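Local coordinates for pleckstrin homology domain-containing family A member 8 (Homo sapiens, PDB 5KDI), which binds simple glycosphingolipids through a GLTP-fold domain built of helices and probably carries them between membranes, at residues 43-48 against 149-154; 2-7 against 160-165; 110-115 against 184-189. The protein carries 2 engineered substitutions. All blocks are in the same frame, centred on the assembly; numbering follows the deposited sequence. Where two conformers were deposited one is given.

Contact 1 of 3, residues 43-48 against 149-154. With 6S8 ((~{Z})-~{N}-[(~{E},2~{S},3~{R})-1-[(2~{R},3~{R},4~{S},5~{R},6~{R})-6-(hydroxymethyl)-3,4,5-tris(oxidanyl)oxan-2-yl]oxy-3-oxidanyl-octadec-4-en-2-yl]octadec-9-enamide), chain C.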
loop_
_atom_site.group_PDB
_atom_site.type_symbol
_atom_site.label_atom_id
_atom_site.label_comp_id
_atom_site.label_asym_id
_atom_site.label_seq_id
_atom_site.Cartn_x
_atom_site.Cartn_y
_atom_site.Cartn_z
ATOM N N PRO A 43 10.753 13.311 5.390
ATOM C CA PRO A 43 9.856 14.132 4.570
ATOM C C PRO A 43 10.417 14.464 3.171
ATOM O O PRO A 43 9.630 14.624 2.216
ATOM C CB PRO A 43 9.640 15.392 5.427
ATOM C CG PRO A 43 10.522 15.230 6.618
ATOM C CD PRO A 43 11.144 13.902 6.676
ATOM N N THR A 44 11.752 14.586 3.062
ATOM C CA THR A 44 12.385 14.833 1.752
ATOM C C THR A 44 12.738 13.526 1.066
ATOM O O THR A 44 12.410 13.278 -0.132
ATOM C CB THR A 44 13.596 15.784 1.858
ATOM O OG1 THR A 44 13.135 17.072 2.341
ATOM C CG2 THR A 44 14.288 15.932 0.436
ATOM N N VAL A 45 13.417 12.677 1.818
ATOM C CA VAL A 45 14.031 11.468 1.236
ATOM C C VAL A 45 12.969 10.493 0.743
ATOM O O VAL A 45 13.207 9.808 -0.205
ATOM C CB VAL A 45 15.101 10.849 2.201
ATOM C CG1 VAL A 45 16.246 11.806 2.598
ATOM C CG2 VAL A 45 14.497 10.269 3.500
ATOM N N PHE A 46 11.805 10.461 1.381
ATOM C CA PHE A 46 10.725 9.612 0.925
ATOM C C PHE A 46 9.627 10.335 0.179
ATOM O O PHE A 46 8.582 9.728 -0.093
ATOM C CB PHE A 46 10.148 8.847 2.112
ATOM C CG PHE A 46 11.197 8.085 2.863
ATOM C CD1 PHE A 46 12.240 7.428 2.190
ATOM C CD2 PHE A 46 11.206 8.063 4.232
ATOM C CE1 PHE A 46 13.221 6.731 2.902
ATOM C CE2 PHE A 46 12.218 7.400 4.950
ATOM C CZ PHE A 46 13.207 6.712 4.274
ATOM N N ALA A 47 9.886 11.564 -0.241
ATOM C CA ALA A 47 8.887 12.344 -0.976
ATOM C C ALA A 47 8.455 11.593 -2.279
ATOM O O ALA A 47 7.286 11.645 -2.652
ATOM C CB ALA A 47 9.459 13.732 -1.370
ATOM N N PRO A 48 9.382 10.919 -2.986
ATOM C CA PRO A 48 8.904 10.183 -4.183
ATOM C C PRO A 48 7.805 9.164 -3.883
ATOM O O PRO A 48 6.909 8.894 -4.728
ATOM C CB PRO A 48 10.188 9.519 -4.717
ATOM C CG PRO A 48 11.281 10.374 -4.209
ATOM C CD PRO A 48 10.857 10.837 -2.859
ATOM N N LEU A 149 16.885 3.515 0.404
ATOM C CA LEU A 149 17.313 2.446 1.294
ATOM C C LEU A 149 18.447 2.922 2.209
ATOM O O LEU A 149 18.481 2.605 3.419
ATOM C CB LEU A 149 17.674 1.182 0.444
ATOM C CG LEU A 149 18.209 -0.034 1.168
ATOM C CD1 LEU A 149 17.069 -0.592 1.987
ATOM C CD2 LEU A 149 18.772 -1.065 0.174
ATOM N N ARG A 150 19.381 3.690 1.644
ATOM C CA ARG A 150 20.479 4.234 2.456
ATOM C C ARG A 150 20.010 5.129 3.579
ATOM O O ARG A 150 20.716 5.279 4.586
ATOM C CB ARG A 150 21.511 4.942 1.548
ATOM C CG ARG A 150 22.293 3.990 0.675
ATOM C CD ARG A 150 23.112 4.719 -0.371
ATOM N NE ARG A 150 23.657 3.758 -1.317
ATOM C CZ ARG A 150 23.394 3.738 -2.617
ATOM N NH1 ARG A 150 22.600 4.653 -3.165
ATOM N NH2 ARG A 150 23.943 2.803 -3.364
ATOM N N ALA A 151 18.856 5.743 3.381
ATOM C CA ALA A 151 18.242 6.700 4.356
ATOM C C ALA A 151 17.203 6.005 5.257
ATOM O O ALA A 151 16.479 6.663 5.984
ATOM C CB ALA A 151 17.560 7.893 3.637
ATOM N N ALA A 152 17.142 4.687 5.203
ATOM C CA ALA A 152 16.203 3.926 6.021
ATOM C C ALA A 152 16.375 4.253 7.494
ATOM O O ALA A 152 17.524 4.406 8.002
ATOM C CB ALA A 152 16.355 2.435 5.790
ATOM N N PRO A 153 15.249 4.297 8.236
ATOM C CA PRO A 153 15.374 4.545 9.659
ATOM C C PRO A 153 15.967 3.378 10.473
ATOM O O PRO A 153 15.928 2.248 10.018
ATOM C CB PRO A 153 13.925 4.765 10.087
ATOM C CG PRO A 153 13.118 3.918 9.148
ATOM C CD PRO A 153 13.858 4.117 7.827
ATOM N N SER A 154 16.579 3.685 11.630
ATOM C CA SER A 154 16.846 2.652 12.622
ATOM C C SER A 154 15.552 1.947 12.999
ATOM O O SER A 154 14.458 2.481 12.837
ATOM C CB SER A 154 17.463 3.207 13.896
ATOM O OG SER A 154 16.653 4.208 14.519
HETATM C C1 6S8 C . 5.880 4.274 -11.334
HETATM C C2 6S8 C . 6.742 4.077 -10.108
HETATM N N2 6S8 C . 5.880 3.768 -8.976
HETATM C C3 6S8 C . 7.549 5.377 -9.823
HETATM O O3 6S8 C . 8.317 5.658 -11.013
HETATM C C4 6S8 C . 8.430 5.178 -8.646
HETATM C C5 6S8 C . 8.300 5.937 -7.556
HETATM C C6 6S8 C . 9.138 5.848 -6.310
HETATM C C7 6S8 C . 10.163 4.747 -6.222
HETATM C C8 6S8 C . 11.123 5.245 -5.178
HETATM C C9 6S8 C . 11.704 4.053 -4.509
HETATM C C10 6S8 C . 10.709 3.523 -3.510
HETATM C C11 6S8 C . 11.265 3.633 -2.078
HETATM C C12 6S8 C . 10.599 2.576 -1.216
HETATM C C13 6S8 C . 9.990 3.068 0.089
HETATM C C14 6S8 C . 10.973 3.345 1.214
HETATM C C15 6S8 C . 10.365 3.024 2.588
HETATM C C16 6S8 C . 10.495 4.064 3.686
HETATM C C17 6S8 C . 11.131 3.662 5.026
HETATM C C18 6S8 C . 10.367 2.656 5.873
HETATM C C1A 6S8 C . 3.716 5.170 -11.887
HETATM O O1A 6S8 C . 4.919 5.315 -11.163
HETATM C C2A 6S8 C . 2.623 5.950 -11.211
HETATM O O2A 6S8 C . 2.429 5.405 -9.892
HETATM C C3A 6S8 C . 1.349 5.987 -12.053
HETATM O O3A 6S8 C . 0.416 6.854 -11.449
HETATM C C4A 6S8 C . 1.686 6.433 -13.463
HETATM O O4A 6S8 C . 1.946 7.834 -13.510
HETATM O O5A 6S8 C . 4.417 5.392 -15.828
HETATM C C5M 6S8 C . 2.821 5.594 -14.021
HETATM C C6A 6S8 C . 3.199 6.043 -15.408
HETATM O O6A 6S8 C . 3.959 5.720 -13.163
HETATM C CAA 6S8 C . 6.025 2.682 -8.232
HETATM O OAA 6S8 C . 6.820 1.774 -8.459
HETATM C CAB 6S8 C . 5.067 2.601 -7.082
HETATM C CAC 6S8 C . 5.926 3.377 -6.040
HETATM C CAD 6S8 C . 6.045 2.573 -4.819
HETATM C CAE 6S8 C . 5.385 3.376 -3.734
HETATM C CAF 6S8 C . 5.511 2.527 -2.478
HETATM C CAG 6S8 C . 4.160 2.438 -1.746
HETATM C CAH 6S8 C . 4.353 2.490 -0.226
HETATM C CAI 6S8 C . 5.034 1.213 0.172
HETATM C CAJ 6S8 C . 5.982 1.136 1.111
HETATM C CAK 6S8 C . 6.478 2.284 1.930
HETATM C CAL 6S8 C . 7.046 1.530 3.138
HETATM C CAM 6S8 C . 7.171 2.362 4.398
HETATM C CAN 6S8 C . 5.834 2.906 4.803
HETATM C CAO 6S8 C . 5.796 3.103 6.300
HETATM C CAP 6S8 C . 5.229 1.914 7.027
HETATM C CAQ 6S8 C . 4.152 2.314 7.982
HETATM C CAR 6S8 C . 3.149 1.231 7.987
#
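Ala-152, whose CA lies at the edge of the Phe-46 ring near its plane, gives its backbone N to Leu-149 O at 3.1 Å, an oxygen that also accepts from the side-chain amide of Gln-122 in helix 121-131. The Ala-152 N to Leu-149 O bond closes a turn after which 151-153 face the Phe-46 ring. No hydrogen bond crosses between 43-48 and 149-154, and the meeting is largely of apolar groups, with the Ala-151 carbonyl also against the ring. Phe-46 leads with its far end. Its CZ comes within 3.7 Å of Ala-151 O, set oblique to the ring, and within 4.4 Å of Pro-153 CD. Both faces of the ring are covered over their centres. On one lies C16 of the glycosylceramide, 3.7 Å above the plane of the Phe-46 ring, and on the opposite one lies CG2 of the preceding residue, Val-45. The same Val-45 CG2 reaches Ala-151 CB at 3.9 Å; chi1 of -58° puts CG1 anti to the carbonyl carbon and leaves CG2 between the backbone N and the carbonyl carbon, where one methyl serves both the ring and the facing alanine. Pro-153 adds a second hold on the lipid, its CD standing 3.9 Å from C17 of the ligand. A type I turn from Thr-44 to Ala-47 places Phe-46 at the N-cap of helix 47-64, the helix whose Asp-52, Asn-56 and Lys-59 bind the polar part of the same lipid. Leu-38 and Leu-41 of helix 35-41 also touch the ring. That the end of the sphingoid chain meets an aromatic face and a proline methylene is consistent with hydrophobic packing and shape, which make little demand on direction.

Contact 2 of 3, residues 2-7 against 160-165. With 6S8 ((~{Z})-~{N}-[(~{E},2~{S},3~{R})-1-[(2~{R},3~{R},4~{S},5~{R},6~{R})-6-(hydroxymethyl)-3,4,5-tris(oxidanyl)oxan-2-yl]oxy-3-oxidanyl-octadec-4-en-2-yl]octadec-9-enamide), chain C.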
loop_
_atom_site.group_PDB
_atom_site.type_symbol
_atom_site.label_atom_id
_atom_site.label_comp_id
_atom_site.label_asym_id
_atom_site.label_seq_id
_atom_site.Cartn_x
_atom_site.Cartn_y
_atom_site.Cartn_z
ATOM N N THR A 2 -1.586 0.469 18.224
ATOM C CA THR A 2 -0.512 0.882 17.370
ATOM C C THR A 2 -1.085 1.624 16.151
ATOM O O THR A 2 -2.309 1.642 15.935
ATOM C CB THR A 2 0.379 -0.253 16.857
ATOM O OG1 THR A 2 -0.321 -0.884 15.802
ATOM C CG2 THR A 2 0.849 -1.293 17.976
ATOM N N PHE A 3 -0.192 2.229 15.350
ATOM C CA PHE A 3 -0.606 2.817 14.113
ATOM C C PHE A 3 -1.572 1.900 13.335
ATOM O O PHE A 3 -2.550 2.372 12.690
ATOM C CB PHE A 3 0.636 3.081 13.232
ATOM C CG PHE A 3 0.333 3.298 11.753
ATOM C CD1 PHE A 3 -0.151 4.517 11.304
ATOM C CD2 PHE A 3 0.428 2.263 10.818
ATOM C CE1 PHE A 3 -0.490 4.750 9.985
ATOM C CE2 PHE A 3 0.102 2.475 9.464
ATOM C CZ PHE A 3 -0.357 3.728 9.051
ATOM N N PHE A 4 -1.257 0.588 13.317
ATOM C CA PHE A 4 -1.970 -0.359 12.476
ATOM C C PHE A 4 -3.375 -0.658 12.892
ATOM O O PHE A 4 -4.131 -1.235 12.066
ATOM C CB PHE A 4 -1.166 -1.654 12.368
ATOM C CG PHE A 4 0.171 -1.484 11.755
ATOM C CD1 PHE A 4 0.287 -1.280 10.397
ATOM C CD2 PHE A 4 1.309 -1.462 12.537
ATOM C CE1 PHE A 4 1.528 -1.073 9.816
ATOM C CE2 PHE A 4 2.548 -1.275 11.965
ATOM C CZ PHE A 4 2.660 -1.073 10.610
ATOM N N SER A 5 -3.805 -0.104 14.031
ATOM C CA SER A 5 -5.186 -0.217 14.460
ATOM C C SER A 5 -5.872 1.104 14.671
ATOM O O SER A 5 -6.973 1.171 15.212
ATOM C CB SER A 5 -5.305 -1.123 15.698
ATOM O OG SER A 5 -4.441 -0.741 16.756
ATOM N N THR A 6 -5.253 2.172 14.173
ATOM C CA THR A 6 -5.849 3.487 14.271
ATOM C C THR A 6 -7.013 3.597 13.314
ATOM O O THR A 6 -7.070 2.909 12.277
ATOM C CB THR A 6 -4.789 4.601 14.080
ATOM O OG1 THR A 6 -4.126 4.434 12.782
ATOM C CG2 THR A 6 -3.806 4.631 15.290
ATOM N N MET A 7 -7.960 4.504 13.580
ATOM C CA MET A 7 -9.170 4.610 12.740
ATOM C C MET A 7 -8.795 4.851 11.244
ATOM O O MET A 7 -7.880 5.670 10.925
ATOM C CB MET A 7 -9.963 5.819 13.246
ATOM C CG MET A 7 -11.324 6.036 12.587
ATOM S SD MET A 7 -12.400 4.584 12.388
ATOM C CE MET A 7 -13.567 4.849 13.722
ATOM N N ALA A 160 9.099 3.958 16.681
ATOM C CA ALA A 160 8.643 5.218 17.292
ATOM C C ALA A 160 7.589 5.943 16.374
ATOM O O ALA A 160 6.714 6.647 16.866
ATOM C CB ALA A 160 9.834 6.136 17.555
ATOM N N ALA A 161 7.729 5.812 15.050
ATOM C CA ALA A 161 6.788 6.392 14.100
ATOM C C ALA A 161 5.443 5.647 14.039
ATOM O O ALA A 161 4.517 6.109 13.382
ATOM C CB ALA A 161 7.382 6.495 12.688
ATOM N N LEU A 162 5.367 4.499 14.705
ATOM C CA LEU A 162 4.163 3.661 14.698
ATOM C C LEU A 162 3.407 3.650 16.034
ATOM O O LEU A 162 2.426 2.888 16.186
ATOM C CB LEU A 162 4.518 2.247 14.324
ATOM C CG LEU A 162 5.248 2.137 12.972
ATOM C CD1 LEU A 162 5.817 0.759 12.832
ATOM C CD2 LEU A 162 4.319 2.545 11.849
ATOM N N THR A 163 3.824 4.495 16.958
ATOM C CA THR A 163 3.164 4.619 18.236
ATOM C C THR A 163 2.033 5.633 18.174
ATOM O O THR A 163 2.010 6.587 17.337
ATOM C CB THR A 163 4.127 5.051 19.305
ATOM O OG1 THR A 163 4.597 6.340 18.975
ATOM C CG2 THR A 163 5.281 4.040 19.560
ATOM N N VAL A 164 1.063 5.390 19.045
ATOM C CA VAL A 164 -0.083 6.264 19.237
ATOM C C VAL A 164 0.245 7.338 20.324
ATOM O O VAL A 164 -0.212 8.476 20.212
ATOM C CB VAL A 164 -1.327 5.438 19.553
ATOM C CG1 VAL A 164 -2.441 6.360 19.894
ATOM C CG2 VAL A 164 -1.719 4.564 18.357
ATOM N N LYS A 165 0.985 6.965 21.376
ATOM C CA LYS A 165 1.573 7.900 22.344
ATOM C C LYS A 165 3.088 7.732 22.405
ATOM O O LYS A 165 3.606 6.607 22.409
ATOM C CB LYS A 165 0.934 7.611 23.732
ATOM C CG LYS A 165 1.051 8.752 24.727
ATOM C CD LYS A 165 0.302 8.461 26.041
ATOM C CE LYS A 165 0.927 7.335 26.866
ATOM N NZ LYS A 165 0.196 7.049 28.135
HETATM C C1 6S8 C . 5.880 4.274 -11.334
HETATM C C2 6S8 C . 6.742 4.077 -10.108
HETATM N N2 6S8 C . 5.880 3.768 -8.976
HETATM C C3 6S8 C . 7.549 5.377 -9.823
HETATM O O3 6S8 C . 8.317 5.658 -11.013
HETATM C C4 6S8 C . 8.430 5.178 -8.646
HETATM C C5 6S8 C . 8.300 5.937 -7.556
HETATM C C6 6S8 C . 9.138 5.848 -6.310
HETATM C C7 6S8 C . 10.163 4.747 -6.222
HETATM C C8 6S8 C . 11.123 5.245 -5.178
HETATM C C9 6S8 C . 11.704 4.053 -4.509
HETATM C C10 6S8 C . 10.709 3.523 -3.510
HETATM C C11 6S8 C . 11.265 3.633 -2.078
HETATM C C12 6S8 C . 10.599 2.576 -1.216
HETATM C C13 6S8 C . 9.990 3.068 0.089
HETATM C C14 6S8 C . 10.973 3.345 1.214
HETATM C C15 6S8 C . 10.365 3.024 2.588
HETATM C C16 6S8 C . 10.495 4.064 3.686
HETATM C C17 6S8 C . 11.131 3.662 5.026
HETATM C C18 6S8 C . 10.367 2.656 5.873
HETATM C C1A 6S8 C . 3.716 5.170 -11.887
HETATM O O1A 6S8 C . 4.919 5.315 -11.163
HETATM C C2A 6S8 C . 2.623 5.950 -11.211
HETATM O O2A 6S8 C . 2.429 5.405 -9.892
HETATM C C3A 6S8 C . 1.349 5.987 -12.053
HETATM O O3A 6S8 C . 0.416 6.854 -11.449
HETATM C C4A 6S8 C . 1.686 6.433 -13.463
HETATM O O4A 6S8 C . 1.946 7.834 -13.510
HETATM O O5A 6S8 C . 4.417 5.392 -15.828
HETATM C C5M 6S8 C . 2.821 5.594 -14.021
HETATM C C6A 6S8 C . 3.199 6.043 -15.408
HETATM O O6A 6S8 C . 3.959 5.720 -13.163
HETATM C CAA 6S8 C . 6.025 2.682 -8.232
HETATM O OAA 6S8 C . 6.820 1.774 -8.459
HETATM C CAB 6S8 C . 5.067 2.601 -7.082
HETATM C CAC 6S8 C . 5.926 3.377 -6.040
HETATM C CAD 6S8 C . 6.045 2.573 -4.819
HETATM C CAE 6S8 C . 5.385 3.376 -3.734
HETATM C CAF 6S8 C . 5.511 2.527 -2.478
HETATM C CAG 6S8 C . 4.160 2.438 -1.746
HETATM C CAH 6S8 C . 4.353 2.490 -0.226
HETATM C CAI 6S8 C . 5.034 1.213 0.172
HETATM C CAJ 6S8 C . 5.982 1.136 1.111
HETATM C CAK 6S8 C . 6.478 2.284 1.930
HETATM C CAL 6S8 C . 7.046 1.530 3.138
HETATM C CAM 6S8 C . 7.171 2.362 4.398
HETATM C CAN 6S8 C . 5.834 2.906 4.803
HETATM C CAO 6S8 C . 5.796 3.103 6.300
HETATM C CAP 6S8 C . 5.229 1.914 7.027
HETATM C CAQ 6S8 C . 4.152 2.314 7.982
HETATM C CAR 6S8 C . 3.149 1.231 7.987
#
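Phe-3 and Leu-162 bring their backbones to 4.9 Å between CA atoms, and a single hydrogen bond joins the two loops there. It runs from Phe-3 N to Leu-162 O at 2.8 Å, fairly straight at the hydrogen (162°), with the donor tilted 30° from the carbonyl plane. Leu-162 is the side chain that carries the apolar part, its fork divided between two phenylalanines: CD1 lies 3.9 Å from Phe-4 CE2, and CD2 lies 4.0 Å from Phe-3 CB as well as against CAQ of the lipid. The two rings meet each other as neighbours in sequence. Phe-3 CD2 sits 3.5 Å above the plane of the Phe-4 ring, shifted toward its rim, while Phe-4 CE1 lies in plane at the edge of the Phe-3 ring. With its CG anti to the backbone N (chi1 162°), Phe-3 carries its ring away from 160-165 and toward the lipid. The terminal methyl CAR of the acyl chain is held by both rings, at 3.4 Å from Phe-4 CE1 and a little farther from Phe-3 CE2. On the outer side, CG2 of Thr-6 and CG2 of Val-164 come to 3.7 Å as the Thr-6 and Val-164 side chains slide past each other in opposite directions. Hydroxyls set the shape of 2-7. Thr-6 OG1 gives a short bond of 2.6 Å to Phe-3 O, which Thr-6 N also grips; Thr-2 OG1 is bonded to Asp-181 of helix 172-202, a carboxylate that Ser-5 OG shares. The Thr-2 OG1 to Phe-4 N bond is an ST turn, overlapping the short 3-10 segment 3-4; it presents Phe-3 and Phe-4, which with Leu-162 line the far, apolar end of the acyl-chain pocket in this GLTP-fold domain.

Contact 3 of 3, residues 110-115 against 184-189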
loop_
_atom_site.group_PDB
_atom_site.type_symbol
_atom_site.label_atom_id
_atom_site.label_comp_id
_atom_site.label_asym_id
_atom_site.label_seq_id
_atom_site.Cartn_x
_atom_site.Cartn_y
_atom_site.Cartn_z
ATOM N N PHE A 110 7.568 -5.987 3.225
ATOM C CA PHE A 110 8.407 -5.319 4.183
ATOM C C PHE A 110 7.857 -5.518 5.618
ATOM O O PHE A 110 8.589 -5.884 6.518
ATOM C CB PHE A 110 8.399 -3.825 3.855
ATOM C CG PHE A 110 8.959 -2.959 4.970
ATOM C CD1 PHE A 110 10.289 -3.101 5.490
ATOM C CD2 PHE A 110 8.170 -1.979 5.546
ATOM C CE1 PHE A 110 10.730 -2.306 6.528
ATOM C CE2 PHE A 110 8.616 -1.181 6.564
ATOM C CZ PHE A 110 9.898 -1.316 7.064
ATOM N N LEU A 111 6.558 -5.341 5.803
ATOM C CA LEU A 111 5.983 -5.459 7.136
ATOM C C LEU A 111 5.963 -6.900 7.630
ATOM O O LEU A 111 6.085 -7.142 8.830
ATOM C CB LEU A 111 4.586 -4.858 7.193
ATOM C CG LEU A 111 4.482 -3.352 7.047
ATOM C CD1 LEU A 111 2.989 -2.948 6.993
ATOM C CD2 LEU A 111 5.180 -2.618 8.198
ATOM N N THR A 112 5.862 -7.854 6.698
ATOM C CA THR A 112 6.001 -9.287 7.061
ATOM C C THR A 112 7.386 -9.590 7.595
ATOM O O THR A 112 7.498 -10.271 8.591
ATOM C CB THR A 112 5.627 -10.230 5.876
ATOM O OG1 THR A 112 4.281 -9.946 5.447
ATOM C CG2 THR A 112 5.835 -11.715 6.188
ATOM N N GLU A 113 8.445 -9.072 6.962
ATOM C CA GLU A 113 9.806 -9.242 7.489
ATOM C C GLU A 113 9.895 -8.705 8.913
ATOM O O GLU A 113 10.453 -9.351 9.799
ATOM C CB GLU A 113 10.832 -8.506 6.621
ATOM C CG GLU A 113 11.125 -9.146 5.310
ATOM C CD GLU A 113 12.397 -9.991 5.288
ATOM O OE1 GLU A 113 13.329 -9.848 6.143
ATOM O OE2 GLU A 113 12.436 -10.834 4.405
ATOM N N VAL A 114 9.424 -7.475 9.103
ATOM C CA VAL A 114 9.376 -6.866 10.457
ATOM C C VAL A 114 8.591 -7.685 11.474
ATOM O O VAL A 114 9.072 -7.909 12.584
ATOM C CB VAL A 114 8.862 -5.402 10.447
ATOM C CG1 VAL A 114 8.822 -4.893 11.901
ATOM C CG2 VAL A 114 9.800 -4.534 9.561
ATOM N N LYS A 115 7.417 -8.147 11.095
ATOM C CA LYS A 115 6.575 -8.958 11.973
ATOM C C LYS A 115 7.261 -10.262 12.382
ATOM O O LYS A 115 7.039 -10.743 13.484
ATOM C CB LYS A 115 5.258 -9.293 11.302
ATOM C CG LYS A 115 4.293 -10.082 12.173
ATOM C CD LYS A 115 3.089 -10.602 11.472
ATOM C CE LYS A 115 2.347 -11.674 12.285
ATOM N NZ LYS A 115 2.602 -11.692 13.753
ATOM N N LEU A 184 -3.546 -9.066 11.857
ATOM C CA LEU A 184 -4.803 -8.786 11.159
ATOM C C LEU A 184 -4.560 -7.980 9.850
ATOM O O LEU A 184 -5.144 -8.301 8.824
ATOM C CB LEU A 184 -5.704 -7.939 12.089
ATOM C CG LEU A 184 -6.283 -8.681 13.267
ATOM C CD1 LEU A 184 -6.837 -7.645 14.247
ATOM C CD2 LEU A 184 -7.344 -9.671 12.752
ATOM N N TYR A 185 -3.717 -6.956 9.951
ATOM C CA TYR A 185 -3.452 -6.037 8.837
ATOM C C TYR A 185 -2.950 -6.752 7.584
ATOM O O TYR A 185 -3.452 -6.581 6.473
ATOM C CB TYR A 185 -2.441 -4.982 9.295
ATOM C CG TYR A 185 -2.163 -3.817 8.382
ATOM C CD1 TYR A 185 -2.934 -2.653 8.426
ATOM C CD2 TYR A 185 -1.090 -3.842 7.525
ATOM C CE1 TYR A 185 -2.592 -1.544 7.651
ATOM C CE2 TYR A 185 -0.741 -2.760 6.782
ATOM C CZ TYR A 185 -1.502 -1.635 6.816
ATOM O OH TYR A 185 -1.074 -0.556 6.066
ATOM N N LEU A 186 -1.974 -7.623 7.783
ATOM C CA LEU A 186 -1.321 -8.299 6.666
ATOM C C LEU A 186 -2.198 -9.316 5.927
ATOM O O LEU A 186 -2.313 -9.232 4.729
ATOM C CB LEU A 186 0.029 -8.827 7.071
ATOM C CG LEU A 186 1.036 -7.799 7.594
ATOM C CD1 LEU A 186 2.236 -8.522 8.169
ATOM C CD2 LEU A 186 1.464 -6.762 6.549
ATOM N N PRO A 187 -2.871 -10.254 6.629
ATOM C CA PRO A 187 -3.728 -11.182 5.880
ATOM C C PRO A 187 -4.905 -10.489 5.253
ATOM O O PRO A 187 -5.404 -10.912 4.184
ATOM C CB PRO A 187 -4.155 -12.193 6.894
ATOM C CG PRO A 187 -3.916 -11.607 8.177
ATOM C CD PRO A 187 -2.768 -10.634 8.054
ATOM N N ALA A 188 -5.405 -9.419 5.882
ATOM C CA ALA A 188 -6.515 -8.660 5.263
ATOM C C ALA A 188 -6.034 -8.026 3.967
ATOM O O ALA A 188 -6.709 -8.117 2.956
ATOM C CB ALA A 188 -7.042 -7.566 6.224
ATOM N N MET A 189 -4.863 -7.413 3.989
ATOM C CA MET A 189 -4.278 -6.836 2.787
ATOM C C MET A 189 -4.069 -7.904 1.710
ATOM O O MET A 189 -4.416 -7.730 0.525
ATOM C CB MET A 189 -2.983 -6.068 3.067
ATOM C CG MET A 189 -2.687 -5.113 1.947
ATOM S SD MET A 189 -0.931 -4.694 1.898
ATOM C CE MET A 189 -0.585 -4.337 3.594
#
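Leu-186 enters the face of helix 93-115 with its two methyls spread over different neighbours. CG stands anti to its own carbonyl carbon (chi1 -58°), and from there CD2 presses on Leu-111 CB at 3.7 Å. CD1 points to the other flank, where it lies 3.7 Å from Thr-112 OG1 and 4.0 Å from Lys-115 CD. The lysine runs alongside Leu-186 in the opposite direction, its CD beside the methyl and its ammonium carried past toward the partner helix. Leu-111 in turn crosses Tyr-185 obliquely: CD1 of the leucine approaches CE2 of the ring at 3.7 Å. Phe-4 and Phe-11 each meet the Tyr-185 ring edge-to-face, which would restrict its rotation. Beneath these side chains the short helical segments run nearly antiparallel, at 147° between their directions, and their axes stay 10.7 Å apart; bulky residues fill that distance. Pro-187, which has no N-H to give to the turn before it, kinks the helix just after Leu-186. The side chain of Leu-111 comes within about 4 Å of the bound lipid, so it joins the interhelical core to the pocket. Thr-112 OG1 is bonded to Lys-108 O in its own helix and Lys-115 NZ to Gln-179 and Ser-183: polar groups are satisfied at the margin, and apolar packing holds the middle.

Contact 3 is a buried helix-to-helix core, contact 2 a partly buried meeting of two loops, and contact 1 a surface contact of turns at helix ends. Contacts 1 and 2 grip the same lipid at different chain ends, sphingoid tail and acyl methyl, and share helix 35-41, which touches Phe-46 and Pro-153 in the one, Phe-3 and Ala-161 in the other. Helix 172-202 holds 184-189 and also touches Thr-2 and Phe-4 of contact 2. Contacts 2 and 3 meet directly, Phe-4 CE1 lying 3.7 Å from Leu-111 CD1, so the acyl end of the pocket continues into the helix core. Contact 2 alone has a hydrogen bond between its segments; the others are mainly apolar.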